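Local coordinates for putative uncharacterized protein (PDB 3CNL) that binds GTP as a circularly permuted GTPase and probably hydrolyses it in a late step of 50S ribosomal subunit assembly, at residues R46-I58 / V68-H82. Sequence-based numbering, arbitrary orientation.
Sequences RKETIILLNKVDI and VEFFKKQGKRVITTH. With GNP (phosphoaminophosphonic acid-guanylate ester), chain B.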
loop_
_atom_site.group_PDB
_atom_site.type_symbol
_atom_site.label_atom_id
_atom_site.label_comp_id
_atom_site.label_asym_id
_atom_site.label_seq_id
_atom_site.Cartn_x
_atom_site.Cartn_y
_atom_site.Cartn_z
ATOM N N ARG A 46 -20.757 7.887 -1.311
ATOM C CA ARG A 46 -21.618 8.325 -2.426
ATOM C C ARG A 46 -21.146 7.787 -3.797
ATOM O O ARG A 46 -21.765 8.053 -4.835
ATOM C CB ARG A 46 -21.738 9.861 -2.444
ATOM C CG ARG A 46 -22.623 10.429 -1.312
ATOM C CD ARG A 46 -22.771 11.970 -1.351
ATOM N NE ARG A 46 -22.981 12.520 -2.699
ATOM C CZ ARG A 46 -24.094 12.372 -3.425
ATOM N NH1 ARG A 46 -24.174 12.909 -4.640
ATOM N NH2 ARG A 46 -25.126 11.685 -2.950
ATOM N N LYS A 47 -20.044 7.035 -3.784
ATOM C CA LYS A 47 -19.441 6.502 -5.006
ATOM C C LYS A 47 -19.448 4.994 -4.982
ATOM O O LYS A 47 -19.559 4.390 -3.917
ATOM C CB LYS A 47 -17.993 6.994 -5.162
ATOM C CG LYS A 47 -17.790 8.461 -4.820
ATOM C CD LYS A 47 -18.318 9.400 -5.894
ATOM C CE LYS A 47 -18.214 10.840 -5.418
ATOM N NZ LYS A 47 -18.575 11.821 -6.483
ATOM N N GLU A 48 -19.325 4.387 -6.159
ATOM C CA GLU A 48 -19.108 2.952 -6.260
ATOM C C GLU A 48 -17.639 2.688 -5.951
ATOM O O GLU A 48 -16.754 3.128 -6.687
ATOM C CB GLU A 48 -19.491 2.440 -7.659
ATOM C CG GLU A 48 -19.286 0.945 -7.879
ATOM C CD GLU A 48 -20.176 0.082 -7.005
ATOM O OE1 GLU A 48 -21.254 0.562 -6.601
ATOM O OE2 GLU A 48 -19.798 -1.079 -6.715
ATOM N N THR A 49 -17.381 1.981 -4.858
ATOM C CA THR A 49 -16.010 1.769 -4.389
ATOM C C THR A 49 -15.582 0.313 -4.592
ATOM O O THR A 49 -16.316 -0.612 -4.248
ATOM C CB THR A 49 -15.854 2.159 -2.909
ATOM O OG1 THR A 49 -16.175 3.547 -2.744
ATOM C CG2 THR A 49 -14.426 1.897 -2.394
ATOM N N ILE A 50 -14.404 0.143 -5.188
ATOM C CA ILE A 50 -13.762 -1.164 -5.326
ATOM C C ILE A 50 -12.505 -1.177 -4.442
ATOM O O ILE A 50 -11.643 -0.305 -4.571
ATOM C CB ILE A 50 -13.367 -1.417 -6.790
ATOM C CG1 ILE A 50 -14.580 -1.198 -7.716
ATOM C CG2 ILE A 50 -12.751 -2.827 -6.974
ATOM C CD1 ILE A 50 -14.249 -1.330 -9.185
ATOM N N ILE A 51 -12.408 -2.143 -3.536
ATOM C CA ILE A 51 -11.177 -2.322 -2.744
ATOM C C ILE A 51 -10.243 -3.230 -3.528
ATOM O O ILE A 51 -10.588 -4.371 -3.818
ATOM C CB ILE A 51 -11.458 -2.915 -1.353
ATOM C CG1 ILE A 51 -12.302 -1.940 -0.534
ATOM C CG2 ILE A 51 -10.113 -3.303 -0.629
ATOM C CD1 ILE A 51 -12.949 -2.534 0.721
ATOM N N LEU A 52 -9.089 -2.698 -3.911
ATOM C CA LEU A 52 -8.121 -3.453 -4.659
ATOM C C LEU A 52 -6.958 -3.809 -3.728
ATOM O O LEU A 52 -6.313 -2.926 -3.155
ATOM C CB LEU A 52 -7.662 -2.626 -5.866
ATOM C CG LEU A 52 -6.732 -3.188 -6.937
ATOM C CD1 LEU A 52 -6.778 -2.285 -8.164
ATOM C CD2 LEU A 52 -5.316 -3.252 -6.454
ATOM N N LEU A 53 -6.717 -5.107 -3.549
ATOM C CA LEU A 53 -5.633 -5.552 -2.677
ATOM C C LEU A 53 -4.432 -5.803 -3.551
ATOM O O LEU A 53 -4.341 -6.846 -4.192
ATOM C CB LEU A 53 -6.028 -6.811 -1.902
ATOM C CG LEU A 53 -7.224 -6.634 -0.971
ATOM C CD1 LEU A 53 -7.464 -7.920 -0.196
ATOM C CD2 LEU A 53 -7.081 -5.405 -0.010
ATOM N N ASN A 54 -3.520 -4.828 -3.605
ATOM C CA ASN A 54 -2.440 -4.866 -4.575
ATOM C C ASN A 54 -1.197 -5.604 -4.036
ATOM O O ASN A 54 -1.120 -5.871 -2.844
ATOM C CB ASN A 54 -2.081 -3.431 -4.962
ATOM C CG ASN A 54 -1.379 -3.348 -6.266
ATOM O OD1 ASN A 54 -1.550 -4.202 -7.106
ATOM N ND2 ASN A 54 -0.581 -2.304 -6.458
ATOM N N LYS A 55 -0.240 -5.894 -4.917
ATOM C CA LYS A 55 1.061 -6.504 -4.563
ATOM C C LYS A 55 0.926 -7.915 -3.951
ATOM O O LYS A 55 1.744 -8.302 -3.096
ATOM C CB LYS A 55 1.899 -5.590 -3.631
ATOM C CG LYS A 55 2.150 -4.148 -4.149
ATOM C CD LYS A 55 3.134 -3.366 -3.285
ATOM C CE LYS A 55 3.255 -1.928 -3.798
ATOM N NZ LYS A 55 4.280 -1.156 -3.036
ATOM N N VAL A 56 -0.074 -8.695 -4.395
ATOM C CA VAL A 56 -0.287 -10.061 -3.844
ATOM C C VAL A 56 0.926 -10.974 -4.075
ATOM O O VAL A 56 1.131 -12.009 -3.379
ATOM C CB VAL A 56 -1.615 -10.736 -4.339
ATOM C CG1 VAL A 56 -2.845 -9.957 -3.854
ATOM C CG2 VAL A 56 -1.619 -10.947 -5.863
ATOM N N ASP A 57 1.753 -10.571 -5.030
ATOM C CA ASP A 57 2.943 -11.346 -5.374
ATOM C C ASP A 57 4.003 -11.381 -4.259
ATOM O O ASP A 57 4.777 -12.341 -4.170
ATOM C CB ASP A 57 3.532 -10.859 -6.695
ATOM C CG ASP A 57 3.995 -9.429 -6.624
ATOM O OD1 ASP A 57 3.203 -8.588 -6.195
ATOM O OD2 ASP A 57 5.154 -9.149 -6.988
ATOM N N ILE A 58 4.006 -10.361 -3.394
ATOM C CA ILE A 58 4.948 -10.273 -2.274
ATOM C C ILE A 58 4.240 -10.404 -0.909
ATOM O O ILE A 58 4.863 -10.199 0.150
ATOM C CB ILE A 58 5.834 -8.997 -2.346
ATOM C CG1 ILE A 58 4.991 -7.703 -2.375
ATOM C CG2 ILE A 58 6.792 -9.069 -3.564
ATOM C CD1 ILE A 58 5.803 -6.440 -2.412
ATOM N N VAL A 68 -9.648 -11.337 1.568
ATOM C CA VAL A 68 -10.740 -11.352 0.571
ATOM C C VAL A 68 -12.046 -11.764 1.236
ATOM O O VAL A 68 -13.055 -11.095 1.065
ATOM C CB VAL A 68 -10.448 -12.261 -0.658
ATOM C CG1 VAL A 68 -11.618 -12.244 -1.652
ATOM C CG2 VAL A 68 -9.171 -11.806 -1.369
ATOM N N GLU A 69 -12.007 -12.847 2.015
ATOM C CA GLU A 69 -13.195 -13.398 2.690
ATOM C C GLU A 69 -13.787 -12.433 3.672
ATOM O O GLU A 69 -15.007 -12.260 3.727
ATOM C CB GLU A 69 -12.825 -14.664 3.440
ATOM C CG GLU A 69 -12.225 -15.678 2.535
ATOM C CD GLU A 69 -12.400 -17.072 3.024
ATOM O OE1 GLU A 69 -13.143 -17.272 4.012
ATOM O OE2 GLU A 69 -11.783 -17.961 2.403
ATOM N N PHE A 70 -12.905 -11.807 4.453
ATOM C CA PHE A 70 -13.283 -10.760 5.376
ATOM C C PHE A 70 -14.057 -9.632 4.683
ATOM O O PHE A 70 -15.091 -9.203 5.192
ATOM C CB PHE A 70 -12.036 -10.202 6.090
ATOM C CG PHE A 70 -12.340 -9.082 7.053
ATOM C CD1 PHE A 70 -12.775 -9.365 8.338
ATOM C CD2 PHE A 70 -12.191 -7.752 6.670
ATOM C CE1 PHE A 70 -13.062 -8.343 9.239
ATOM C CE2 PHE A 70 -12.468 -6.722 7.560
ATOM C CZ PHE A 70 -12.913 -7.024 8.849
ATOM N N PHE A 71 -13.545 -9.124 3.555
ATOM C CA PHE A 71 -14.216 -8.010 2.877
ATOM C C PHE A 71 -15.509 -8.455 2.197
ATOM O O PHE A 71 -16.518 -7.744 2.267
ATOM C CB PHE A 71 -13.274 -7.270 1.914
ATOM C CG PHE A 71 -12.177 -6.513 2.620
ATOM C CD1 PHE A 71 -12.483 -5.523 3.536
ATOM C CD2 PHE A 71 -10.846 -6.821 2.396
ATOM C CE1 PHE A 71 -11.474 -4.835 4.201
ATOM C CE2 PHE A 71 -9.833 -6.131 3.056
ATOM C CZ PHE A 71 -10.149 -5.148 3.959
ATOM N N LYS A 72 -15.486 -9.631 1.566
ATOM C CA LYS A 72 -16.718 -10.222 0.993
ATOM C C LYS A 72 -17.815 -10.360 2.063
ATOM O O LYS A 72 -18.972 -10.025 1.828
ATOM C CB LYS A 72 -16.436 -11.565 0.294
ATOM C CG LYS A 72 -15.368 -11.492 -0.799
ATOM C CD LYS A 72 -15.571 -12.447 -1.973
ATOM C CE LYS A 72 -15.984 -13.851 -1.546
ATOM N NZ LYS A 72 -16.644 -14.604 -2.669
ATOM N N LYS A 73 -17.435 -10.800 3.256
ATOM C CA LYS A 73 -18.379 -10.917 4.362
ATOM C C LYS A 73 -18.911 -9.582 4.860
ATOM O O LYS A 73 -20.031 -9.523 5.355
ATOM C CB LYS A 73 -17.793 -11.740 5.510
ATOM C CG LYS A 73 -17.752 -13.239 5.211
ATOM C CD LYS A 73 -17.455 -14.067 6.470
ATOM C CE LYS A 73 -15.963 -14.128 6.752
ATOM N NZ LYS A 73 -15.621 -14.944 7.961
ATOM N N GLN A 74 -18.134 -8.510 4.710
ATOM C CA GLN A 74 -18.632 -7.158 5.007
ATOM C C GLN A 74 -19.534 -6.599 3.895
ATOM O O GLN A 74 -20.027 -5.469 3.997
ATOM C CB GLN A 74 -17.471 -6.180 5.256
ATOM C CG GLN A 74 -16.579 -6.513 6.439
ATOM C CD GLN A 74 -15.902 -5.287 6.994
ATOM O OE1 GLN A 74 -16.064 -4.964 8.177
ATOM N NE2 GLN A 74 -15.144 -4.578 6.145
ATOM N N GLY A 75 -19.736 -7.381 2.840
ATOM C CA GLY A 75 -20.530 -6.961 1.687
ATOM C C GLY A 75 -19.752 -6.008 0.793
ATOM O O GLY A 75 -20.334 -5.140 0.130
ATOM N N LYS A 76 -18.430 -6.162 0.764
ATOM C CA LYS A 76 -17.609 -5.198 0.040
ATOM C C LYS A 76 -17.133 -5.698 -1.310
ATOM O O LYS A 76 -16.940 -6.893 -1.503
ATOM C CB LYS A 76 -16.489 -4.648 0.926
ATOM C CG LYS A 76 -17.065 -3.565 1.814
ATOM C CD LYS A 76 -16.190 -3.122 2.950
ATOM C CE LYS A 76 -16.890 -1.975 3.659
ATOM N NZ LYS A 76 -15.984 -1.346 4.642
ATOM N N ARG A 77 -17.018 -4.779 -2.264
ATOM C CA ARG A 77 -16.482 -5.116 -3.576
ATOM C C ARG A 77 -14.948 -5.122 -3.461
ATOM O O ARG A 77 -14.331 -4.095 -3.186
ATOM C CB ARG A 77 -16.987 -4.117 -4.618
ATOM C CG ARG A 77 -16.554 -4.387 -6.053
ATOM C CD ARG A 77 -17.472 -3.670 -7.050
ATOM N NE ARG A 77 -16.957 -3.712 -8.430
ATOM C CZ ARG A 77 -17.459 -2.989 -9.429
ATOM N NH1 ARG A 77 -18.476 -2.166 -9.205
ATOM N NH2 ARG A 77 -16.939 -3.070 -10.653
ATOM N N VAL A 78 -14.350 -6.295 -3.638
ATOM C CA VAL A 78 -12.927 -6.484 -3.404
ATOM C C VAL A 78 -12.325 -7.366 -4.476
ATOM O O VAL A 78 -12.900 -8.402 -4.832
ATOM C CB VAL A 78 -12.640 -7.074 -1.980
ATOM C CG1 VAL A 78 -13.317 -8.445 -1.750
ATOM C CG2 VAL A 78 -11.135 -7.159 -1.690
ATOM N N ILE A 79 -11.176 -6.933 -4.992
ATOM C CA ILE A 79 -10.387 -7.718 -5.927
ATOM C C ILE A 79 -8.949 -7.769 -5.438
ATOM O O ILE A 79 -8.570 -6.998 -4.565
ATOM C CB ILE A 79 -10.421 -7.134 -7.355
ATOM C CG1 ILE A 79 -9.703 -5.781 -7.418
ATOM C CG2 ILE A 79 -11.885 -7.066 -7.870
ATOM C CD1 ILE A 79 -9.389 -5.302 -8.816
ATOM N N THR A 80 -8.149 -8.673 -5.997
ATOM C CA THR A 80 -6.729 -8.720 -5.666
ATOM C C THR A 80 -5.986 -8.689 -6.984
ATOM O O THR A 80 -6.506 -9.171 -7.984
ATOM C CB THR A 80 -6.363 -10.025 -4.949
ATOM O OG1 THR A 80 -6.728 -11.116 -5.794
ATOM C CG2 THR A 80 -7.109 -10.150 -3.600
ATOM N N THR A 81 -4.790 -8.102 -6.998
ATOM C CA THR A 81 -4.005 -8.038 -8.220
ATOM C C THR A 81 -2.552 -7.779 -7.892
ATOM O O THR A 81 -2.187 -7.690 -6.728
ATOM C CB THR A 81 -4.526 -6.952 -9.191
ATOM O OG1 THR A 81 -3.909 -7.133 -10.477
ATOM C CG2 THR A 81 -4.212 -5.548 -8.668
ATOM N N HIS A 82 -1.722 -7.704 -8.930
ATOM C CA HIS A 82 -0.312 -7.365 -8.790
ATOM C C HIS A 82 0.216 -6.846 -10.120
ATOM O O HIS A 82 -0.430 -7.005 -11.152
ATOM C CB HIS A 82 0.507 -8.552 -8.245
ATOM C CG HIS A 82 0.725 -9.668 -9.228
ATOM N ND1 HIS A 82 -0.135 -10.738 -9.353
ATOM C CD2 HIS A 82 1.731 -9.897 -10.105
ATOM C CE1 HIS A 82 0.317 -11.562 -10.280
ATOM N NE2 HIS A 82 1.447 -11.073 -10.752
HETATM P PG GNP B . 2.935 7.225 -4.661
HETATM O O1G GNP B . 1.506 7.708 -4.561
HETATM O O2G GNP B . 3.624 7.186 -3.309
HETATM O O3G GNP B . 3.651 8.056 -5.718
HETATM N N3B GNP B . 3.184 5.770 -5.238
HETATM P PB GNP B . 2.192 4.851 -6.050
HETATM O O1B GNP B . 1.014 4.496 -5.204
HETATM O O2B GNP B . 1.889 5.525 -7.347
HETATM O O3A GNP B . 2.994 3.563 -6.326
HETATM P PA GNP B . 3.893 3.175 -7.540
HETATM O O1A GNP B . 3.079 2.622 -8.635
HETATM O O2A GNP B . 4.844 4.240 -7.899
HETATM O "O5'" GNP B . 4.697 1.961 -6.989
HETATM C "C5'" GNP B . 5.501 2.041 -5.803
HETATM C "C4'" GNP B . 6.500 0.889 -5.831
HETATM O "O4'" GNP B . 5.826 -0.401 -5.749
HETATM C "C3'" GNP B . 7.367 0.780 -7.073
HETATM O "O3'" GNP B . 8.650 0.318 -6.679
HETATM C "C2'" GNP B . 6.650 -0.287 -7.885
HETATM O "O2'" GNP B . 7.544 -0.919 -8.772
HETATM C "C1'" GNP B . 6.198 -1.259 -6.801
HETATM N N9 GNP B . 4.994 -2.023 -7.120
HETATM C C8 GNP B . 3.817 -1.515 -7.630
HETATM N N7 GNP B . 2.893 -2.435 -7.786
HETATM C C5 GNP B . 3.521 -3.623 -7.356
HETATM C C6 GNP B . 3.043 -4.960 -7.277
HETATM O O6 GNP B . 1.924 -5.400 -7.596
HETATM N N1 GNP B . 4.009 -5.845 -6.764
HETATM C C2 GNP B . 5.288 -5.480 -6.374
HETATM N N2 GNP B . 6.095 -6.456 -5.906
HETATM N N3 GNP B . 5.744 -4.241 -6.430
HETATM C C4 GNP B . 4.814 -3.373 -6.935
HETATM O O HOH W 1 -16.201 -1.837 -1.692
#
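Ile-51 and Leu-53 project from strand 48-54 onto helix 61-73, straddling the Phe-71 ring: CD1 of Ile-51 lies 4.1 Å from Phe-71 CD1, and CD2 of Leu-53 reaches CE2 at the other end. CG2 of Val-78 fills the hollow between the two strand residues, 4.0 Å from Leu-53 CG, while the aliphatic chain of Lys-76 flanks Ile-51 CD1. Beneath this layer the strands run parallel, the amides of Ile-51 and Leu-53 donating to the carbonyls of Arg-77 and Ile-79, and Ile-79 and Thr-81 donating back, as in a beta-alpha-beta crossover at the border of the P-loop GTPase sheet.

On the reverse face one pair is unusually close: Leu-52 CD2 lies 3.4 Å from Thr-81 CG2, while Ile-79 CD1 rests against Leu-52 CG; helix 87-94 covers this side. At the start of the strands, Arg-77, extended with CG anti to the backbone N (chi1 -177°), lays one guanidinium face over Ile-50 CD1. Its NH1 meets Glu-48 OE2 in a salt bridge of 3.0 Å; OE2 lies near the guanidinium plane, while NH1 approaches from above the carboxylate plane, and NH2 bonds to the Leu-94 carbonyl. A methionine in its place would probably leave Glu-48 and the Leu-94 carbonyl without these donors.

Beyond the strands, Asp-57 CB sits over the His-82 ring in a CH-pi contact, and its carboxylate receives guanine N1 (OD1, 2.9 Å) and N2 (OD2). This two-pronged grip, with Asn-54 and Lys-55 preceding, matches the NKxD motif and implies selection of guanine at the strand ends.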